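Putative methylthioribose-1-phosphate isomerase (PDB 6A34) probably catalyses the interconversion of 5-methylthioribose 1-phosphate and 5-methylthioribulose 1-phosphate, an isomerisation in the methionine salvage pathway. Local coordinates at residues Arg4-Pro7 and Lys8-Thr11; Ala79-Lys82 and Glu83-Leu86; Ile128-Leu131 and Ile132-Ala136. All coordinates share one frame; numbering follows the deposited sequence.

Contact 1 of 3, residues Arg4-Pro7 and Lys8-Thr11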
loop_
_atom_site.group_PDB
_atom_site.type_symbol
_atom_site.label_atom_id
_atom_site.label_comp_id
_atom_site.label_asym_id
_atom_site.label_seq_id
_atom_site.Cartn_x
_atom_site.Cartn_y
_atom_site.Cartn_z
ATOM N N ARG A 4 17.886 -6.403 -31.207
ATOM C CA ARG A 4 19.176 -6.980 -30.907
ATOM C C ARG A 4 19.010 -8.311 -30.162
ATOM O O ARG A 4 19.968 -9.092 -30.072
ATOM C CB ARG A 4 20.009 -6.013 -30.049
ATOM C CG ARG A 4 20.380 -4.708 -30.746
ATOM C CD ARG A 4 20.917 -3.613 -29.821
ATOM N NE ARG A 4 19.972 -3.149 -28.797
ATOM C CZ ARG A 4 20.189 -3.227 -27.482
ATOM N NH1 ARG A 4 21.200 -3.953 -27.010
ATOM N NH2 ARG A 4 19.400 -2.558 -26.648
ATOM N N TYR A 5 17.828 -8.552 -29.583
ATOM C CA TYR A 5 17.600 -9.747 -28.772
ATOM C C TYR A 5 16.378 -10.508 -29.300
ATOM O O TYR A 5 15.470 -9.912 -29.843
ATOM C CB TYR A 5 17.449 -9.396 -27.288
ATOM C CG TYR A 5 18.665 -8.781 -26.637
ATOM C CD1 TYR A 5 19.748 -9.562 -26.256
ATOM C CD2 TYR A 5 18.723 -7.416 -26.378
ATOM C CE1 TYR A 5 20.860 -9.003 -25.647
ATOM C CE2 TYR A 5 19.829 -6.838 -25.786
ATOM C CZ TYR A 5 20.900 -7.636 -25.424
ATOM O OH TYR A 5 21.986 -7.084 -24.817
ATOM N N THR A 6 16.419 -11.839 -29.159
ATOM C CA THR A 6 15.270 -12.725 -29.324
ATOM C C THR A 6 14.596 -12.909 -27.965
ATOM O O THR A 6 15.219 -12.708 -26.923
ATOM C CB THR A 6 15.696 -14.090 -29.891
ATOM O OG1 THR A 6 16.511 -14.690 -28.894
ATOM C CG2 THR A 6 16.457 -14.025 -31.206
ATOM N N PRO A 7 13.305 -13.299 -27.926
ATOM C CA PRO A 7 12.635 -13.618 -26.671
ATOM C C PRO A 7 13.450 -14.512 -25.744
ATOM O O PRO A 7 13.514 -14.215 -24.583
ATOM C CB PRO A 7 11.380 -14.346 -27.138
ATOM C CG PRO A 7 11.045 -13.657 -28.421
ATOM C CD PRO A 7 12.388 -13.388 -29.069
ATOM N N LYS A 8 14.116 -15.530 -26.296
ATOM C CA LYS A 8 14.799 -16.570 -25.507
ATOM C C LYS A 8 16.074 -16.021 -24.889
ATOM O O LYS A 8 16.540 -16.537 -23.880
ATOM C CB LYS A 8 15.161 -17.798 -26.351
ATOM C CG LYS A 8 14.181 -18.957 -26.211
ATOM C CD LYS A 8 14.222 -19.974 -27.345
ATOM C CE LYS A 8 13.277 -21.135 -27.099
ATOM N NZ LYS A 8 13.093 -21.978 -28.308
ATOM N N GLU A 9 16.622 -14.968 -25.487
ATOM C CA GLU A 9 17.773 -14.305 -24.889
ATOM C C GLU A 9 17.347 -13.379 -23.737
ATOM O O GLU A 9 18.206 -12.995 -22.947
ATOM C CB GLU A 9 18.567 -13.527 -25.947
ATOM C CG GLU A 9 19.319 -14.424 -26.909
ATOM C CD GLU A 9 19.969 -13.698 -28.074
ATOM O OE1 GLU A 9 19.344 -12.791 -28.638
ATOM O OE2 GLU A 9 21.101 -14.059 -28.422
ATOM N N LEU A 10 16.057 -13.000 -23.669
ATOM C CA LEU A 10 15.549 -11.986 -22.703
ATOM C C LEU A 10 14.926 -12.637 -21.457
ATOM O O LEU A 10 14.919 -12.044 -20.386
ATOM C CB LEU A 10 14.542 -11.088 -23.421
ATOM C CG LEU A 10 15.150 -10.104 -24.423
ATOM C CD1 LEU A 10 14.053 -9.347 -25.136
ATOM C CD2 LEU A 10 16.128 -9.135 -23.763
ATOM N N THR A 11 14.402 -13.859 -21.588
ATOM C CA THR A 11 13.733 -14.528 -20.473
ATOM C C THR A 11 13.993 -16.033 -20.544
ATOM O O THR A 11 14.227 -16.561 -21.610
ATOM C CB THR A 11 12.219 -14.296 -20.493
ATOM O OG1 THR A 11 11.685 -14.770 -19.251
ATOM C CG2 THR A 11 11.544 -14.997 -21.655
HETATM O O HOH W 1 20.158 -11.605 -30.939
#
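T6 and E9 trade bonds across the first turn of the short helix 7-10, in the reciprocal pattern of a capping box. The firm half runs backward: the backbone N of T6 donates to E9 OE1 at 3.1 Å, nearly straight at 168°, meeting the oxygen on its anti side and close to the carboxylate plane. The forward half is weak, with E9 N 3.4 Å from T6 OG1. That hydroxyl stands between its own backbone N and carbonyl carbon (chi1 65°), which turns it over the start of the helix and also lets it reach E9 OE1 in a weak bond. A water donates to both R4 O and E9 OE1, at 2.7 Å from E9 OE1, and links the capping carboxylate to R4 O, two residues before T6.

Among the backbone bonds, P7 O accepts from both L10 N and T11 N.

The apolar part is Y5 against L10, whose side chains cross at about a right angle. Y5 CB sits 3.7 Å from L10 CG, while L10 CD2 reaches Y5 CG obliquely at 3.8 Å. The leucine also packs on V186 of helix 180-189 and L148 of helix 125-157, so an alanine here would probably leave a gap beneath Y5 CB and lose contacts with these two. Y5 OH hydrogen-bonds to D190, and R4 NH2 forms a salt bridge with it.

With OE1 engaged by a backbone amide, a water and, weakly, a hydroxyl, the E9 carboxylate is held in place, and the T6 N-H and the water would probably help to stabilise its negative charge.

Contact 2 of 3, residues Ala79-Lys82 and Glu83-Leu86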
loop_
_atom_site.group_PDB
_atom_site.type_symbol
_atom_site.label_atom_id
_atom_site.label_comp_id
_atom_site.label_asym_id
_atom_site.label_seq_id
_atom_site.Cartn_x
_atom_site.Cartn_y
_atom_site.Cartn_z
ATOM N N ALA A 79 -16.103 -33.352 -36.641
ATOM C CA ALA A 79 -17.068 -33.038 -37.689
ATOM C C ALA A 79 -16.764 -33.797 -38.991
ATOM O O ALA A 79 -15.641 -33.803 -39.465
ATOM C CB ALA A 79 -17.063 -31.555 -37.965
ATOM N N LYS A 80 -17.814 -34.329 -39.620
ATOM C CA LYS A 80 -17.675 -35.071 -40.864
ATOM C C LYS A 80 -18.167 -34.247 -42.061
ATOM O O LYS A 80 -18.045 -34.692 -43.190
ATOM C CB LYS A 80 -18.418 -36.407 -40.775
ATOM C CG LYS A 80 -19.915 -36.343 -40.506
ATOM C CD LYS A 80 -20.543 -37.718 -40.251
ATOM C CE LYS A 80 -20.291 -38.276 -38.860
ATOM N NZ LYS A 80 -20.718 -39.694 -38.742
ATOM N N THR A 81 -18.726 -33.054 -41.821
ATOM C CA THR A 81 -19.037 -32.150 -42.898
ATOM C C THR A 81 -18.565 -30.749 -42.516
ATOM O O THR A 81 -18.408 -30.442 -41.345
ATOM C CB THR A 81 -20.537 -32.112 -43.215
ATOM O OG1 THR A 81 -21.111 -31.434 -42.104
ATOM C CG2 THR A 81 -21.194 -33.466 -43.413
ATOM N N LYS A 82 -18.434 -29.897 -43.524
ATOM C CA LYS A 82 -18.194 -28.460 -43.342
ATOM C C LYS A 82 -19.304 -27.836 -42.498
ATOM O O LYS A 82 -19.003 -27.073 -41.589
ATOM C CB LYS A 82 -18.096 -27.727 -44.682
ATOM C CG LYS A 82 -17.696 -26.266 -44.546
ATOM C CD LYS A 82 -17.702 -25.515 -45.841
ATOM C CE LYS A 82 -16.623 -25.977 -46.794
ATOM N NZ LYS A 82 -16.592 -25.115 -48.001
ATOM N N GLU A 83 -20.567 -28.178 -42.785
ATOM C CA GLU A 83 -21.723 -27.634 -42.041
ATOM C C GLU A 83 -21.574 -27.964 -40.549
ATOM O O GLU A 83 -21.610 -27.076 -39.720
ATOM C CB GLU A 83 -23.064 -28.147 -42.587
ATOM C CG GLU A 83 -24.286 -27.469 -41.967
ATOM C CD GLU A 83 -25.654 -27.814 -42.563
ATOM O OE1 GLU A 83 -26.305 -26.897 -43.124
ATOM O OE2 GLU A 83 -26.090 -28.989 -42.449
ATOM N N GLU A 84 -21.413 -29.249 -40.207
ATOM C CA GLU A 84 -21.160 -29.667 -38.805
ATOM C C GLU A 84 -19.994 -28.873 -38.194
ATOM O O GLU A 84 -20.050 -28.518 -37.023
ATOM C CB GLU A 84 -20.764 -31.139 -38.697
ATOM C CG GLU A 84 -21.922 -32.108 -38.709
ATOM C CD GLU A 84 -21.497 -33.568 -38.711
ATOM O OE1 GLU A 84 -22.267 -34.374 -39.252
ATOM O OE2 GLU A 84 -20.395 -33.892 -38.181
ATOM N N PHE A 85 -18.939 -28.622 -38.988
ATOM C CA PHE A 85 -17.723 -28.086 -38.448
ATOM C C PHE A 85 -17.962 -26.629 -38.044
ATOM O O PHE A 85 -17.573 -26.228 -36.955
ATOM C CB PHE A 85 -16.553 -28.197 -39.429
ATOM C CG PHE A 85 -15.327 -27.492 -38.918
ATOM C CD1 PHE A 85 -14.532 -28.081 -37.950
ATOM C CD2 PHE A 85 -15.039 -26.196 -39.311
ATOM C CE1 PHE A 85 -13.420 -27.420 -37.453
ATOM C CE2 PHE A 85 -13.935 -25.535 -38.806
ATOM C CZ PHE A 85 -13.126 -26.143 -37.878
ATOM N N LEU A 86 -18.588 -25.880 -38.960
ATOM C CA LEU A 86 -18.921 -24.493 -38.767
ATOM C C LEU A 86 -19.924 -24.333 -37.619
ATOM O O LEU A 86 -19.798 -23.388 -36.865
ATOM C CB LEU A 86 -19.471 -23.899 -40.065
ATOM C CG LEU A 86 -18.434 -23.704 -41.167
ATOM C CD1 LEU A 86 -19.060 -23.051 -42.409
ATOM C CD2 LEU A 86 -17.240 -22.906 -40.644
#
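This is a helix N-terminal cap on the protein surface, formed where the loop that follows helix 59-76 turns into helix 82-97. T81 is the N-cap residue: its OG1 accepts from E84 N at 2.9 Å with an N-H...O angle of 165°. A chi1 of 71° swings OG1 over the first turn. E84 answers with its carboxylate one residue earlier than a capping box would have it, on K80. K80 N donates to E84 OE2 at 3.0 Å in a straight bond, approaching from above the carboxylate plane. The extended E84 side chain crosses that of K80 obliquely, and E84 OE1 lies 3.3 Å from K80 CG, whereas the charged ends stay apart, K80 NZ being 5.6 Å from E84 OE1. Behind the cap the helical bonds begin with F85 N to T81 O and L86 N to K82 O.

On the inner side A79 CB rests 3.7 Å from F85 CB, near the plane of the ring and at its edge. K82 and L86 run side by side, and K82 NZ carries on to the carbonyls of S121 and D123.

F85 places the cap among its neighbours: its ring meets Y73 of helix 59-76 with planes about 30° apart, and packs on L125, I128, K129 and I132 of helix 125-157, so the start of helix 82-97 sits against both.

Contact 3 of 3, residues Ile128-Leu131 and Ile132-Ala136; sequences IKRL and IVQEA
Regular i to i+4 bonds carry the chain through this part of helix 125-157, from I132 N on I128 O at 3.0 Å to E135 N on L131 O at 2.9 Å. On the outer side R130 and Q134 lie side by side and point the same way. R130 NH1 gives a weak bond to Q134 OE1 at 3.1 Å, the oxygen lying at the guanidinium edge and in its plane, while the amide is turned 76° from that plane. The bend at chi3 of R130 (63°) brings its end forward to the glutamine, although R130 NE keeps its stronger partner, E127.

A water bridges L131 O, Q134 NE2 and E135 OE1, donating to L131 O at 2.6 Å and to E135 OE1, and accepting from Q134 NE2. E135 OE2 meanwhile pairs with R112 of helix 104-119. On the buried side I128 CG2 touches I132 CD1 at 4.0 Å, and I132 also packs on A74 of helix 59-76 and V117 of helix 104-119.

The amide of Q134 is thus shared between an arginine and a water, and the buried E135 has its carboxylate satisfied by the same water and an arginine, which probably favours its charged form.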
loop_
_atom_site.group_PDB
_atom_site.type_symbol
_atom_site.label_atom_id
_atom_site.label_comp_id
_atom_site.label_asym_id
_atom_site.label_seq_id
_atom_site.Cartn_x
_atom_site.Cartn_y
_atom_site.Cartn_z
ATOM N N ILE A 128 -9.928 -24.101 -44.177
ATOM C CA ILE A 128 -10.539 -23.327 -43.084
ATOM C C ILE A 128 -9.821 -23.657 -41.765
ATOM O O ILE A 128 -9.401 -22.765 -41.024
ATOM C CB ILE A 128 -12.052 -23.588 -42.985
ATOM C CG1 ILE A 128 -12.796 -23.104 -44.231
ATOM C CG2 ILE A 128 -12.626 -22.982 -41.710
ATOM C CD1 ILE A 128 -14.213 -23.637 -44.337
ATOM N N LYS A 129 -9.700 -24.954 -41.482
ATOM C CA LYS A 129 -8.907 -25.437 -40.360
ATOM C C LYS A 129 -7.522 -24.784 -40.374
ATOM O O LYS A 129 -7.084 -24.242 -39.342
ATOM C CB LYS A 129 -8.803 -26.964 -40.380
ATOM C CG LYS A 129 -10.120 -27.691 -40.118
ATOM C CD LYS A 129 -9.972 -29.191 -39.872
ATOM C CE LYS A 129 -11.271 -29.845 -39.425
ATOM N NZ LYS A 129 -11.292 -31.315 -39.622
ATOM N N ARG A 130 -6.831 -24.855 -41.518
ATOM C CA ARG A 130 -5.460 -24.361 -41.592
ATOM C C ARG A 130 -5.424 -22.878 -41.198
ATOM O O ARG A 130 -4.516 -22.445 -40.501
ATOM C CB ARG A 130 -4.858 -24.495 -42.997
ATOM C CG ARG A 130 -3.348 -24.282 -43.058
ATOM C CD ARG A 130 -2.767 -24.217 -44.467
ATOM N NE ARG A 130 -3.298 -23.090 -45.215
ATOM C CZ ARG A 130 -2.965 -21.812 -45.021
ATOM N NH1 ARG A 130 -1.985 -21.496 -44.186
ATOM N NH2 ARG A 130 -3.619 -20.861 -45.671
ATOM N N LEU A 131 -6.401 -22.126 -41.705
ATOM C CA LEU A 131 -6.495 -20.703 -41.551
ATOM C C LEU A 131 -6.724 -20.328 -40.074
ATOM O O LEU A 131 -6.090 -19.397 -39.574
ATOM C CB LEU A 131 -7.635 -20.185 -42.423
ATOM C CG LEU A 131 -7.286 -19.983 -43.893
ATOM C CD1 LEU A 131 -8.552 -19.763 -44.698
ATOM C CD2 LEU A 131 -6.311 -18.840 -44.085
ATOM N N ILE A 132 -7.627 -21.049 -39.407
ATOM C CA ILE A 132 -7.943 -20.799 -38.020
ATOM C C ILE A 132 -6.681 -20.946 -37.177
ATOM O O ILE A 132 -6.419 -20.115 -36.334
ATOM C CB ILE A 132 -9.015 -21.774 -37.514
ATOM C CG1 ILE A 132 -10.383 -21.472 -38.117
ATOM C CG2 ILE A 132 -9.052 -21.793 -35.991
ATOM C CD1 ILE A 132 -11.364 -22.598 -37.927
ATOM N N VAL A 133 -5.954 -22.053 -37.379
ATOM C CA VAL A 133 -4.807 -22.355 -36.565
ATOM C C VAL A 133 -3.756 -21.262 -36.814
ATOM O O VAL A 133 -3.122 -20.743 -35.855
ATOM C CB VAL A 133 -4.255 -23.771 -36.835
ATOM C CG1 VAL A 133 -2.892 -23.989 -36.173
ATOM C CG2 VAL A 133 -5.245 -24.857 -36.423
ATOM N N GLN A 134 -3.584 -20.913 -38.094
ATOM C CA GLN A 134 -2.595 -19.958 -38.491
ATOM C C GLN A 134 -2.890 -18.603 -37.818
ATOM O O GLN A 134 -1.979 -17.957 -37.327
ATOM C CB GLN A 134 -2.545 -19.831 -40.017
ATOM C CG GLN A 134 -1.612 -18.730 -40.504
ATOM C CD GLN A 134 -1.493 -18.684 -42.008
ATOM O OE1 GLN A 134 -0.548 -19.213 -42.593
ATOM N NE2 GLN A 134 -2.457 -18.046 -42.644
ATOM N N GLU A 135 -4.152 -18.178 -37.874
ATOM C CA GLU A 135 -4.621 -16.972 -37.272
ATOM C C GLU A 135 -4.333 -16.935 -35.760
ATOM O O GLU A 135 -3.913 -15.896 -35.275
ATOM C CB GLU A 135 -6.119 -16.779 -37.513
ATOM C CG GLU A 135 -6.515 -15.316 -37.634
ATOM C CD GLU A 135 -5.756 -14.494 -38.673
ATOM O OE1 GLU A 135 -5.043 -15.097 -39.508
ATOM O OE2 GLU A 135 -5.895 -13.241 -38.659
ATOM N N ALA A 136 -4.562 -18.043 -35.038
ATOM C CA ALA A 136 -4.325 -18.082 -33.598
ATOM C C ALA A 136 -2.832 -17.878 -33.311
ATOM O O ALA A 136 -2.470 -17.157 -32.377
ATOM C CB ALA A 136 -4.849 -19.363 -32.998
HETATM O O HOH W 2 -5.088 -17.399 -40.855
#

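How the contacts relate
Along the chain the three contacts come in series, contact 1 first, then contact 2 and contact 3. Contacts 1 and 2 both begin a helix, 7-10 and 82-97, while contact 3 lies within the long helix 125-157. Contacts 2 and 3 meet directly, their centres 15 Å apart, through F85 and K82 against I128, K129 and I132. Contact 1 stands apart: its centre is 27 Å from that of contact 3 and 41 Å from that of contact 2. Yet P7 packs on V144 and L148, and L10 on L148, so helix 125-157 meets the N-terminal segment at residues 144-148 and the start of helix 82-97 at 128-132, away from the probable substrate-binding residues.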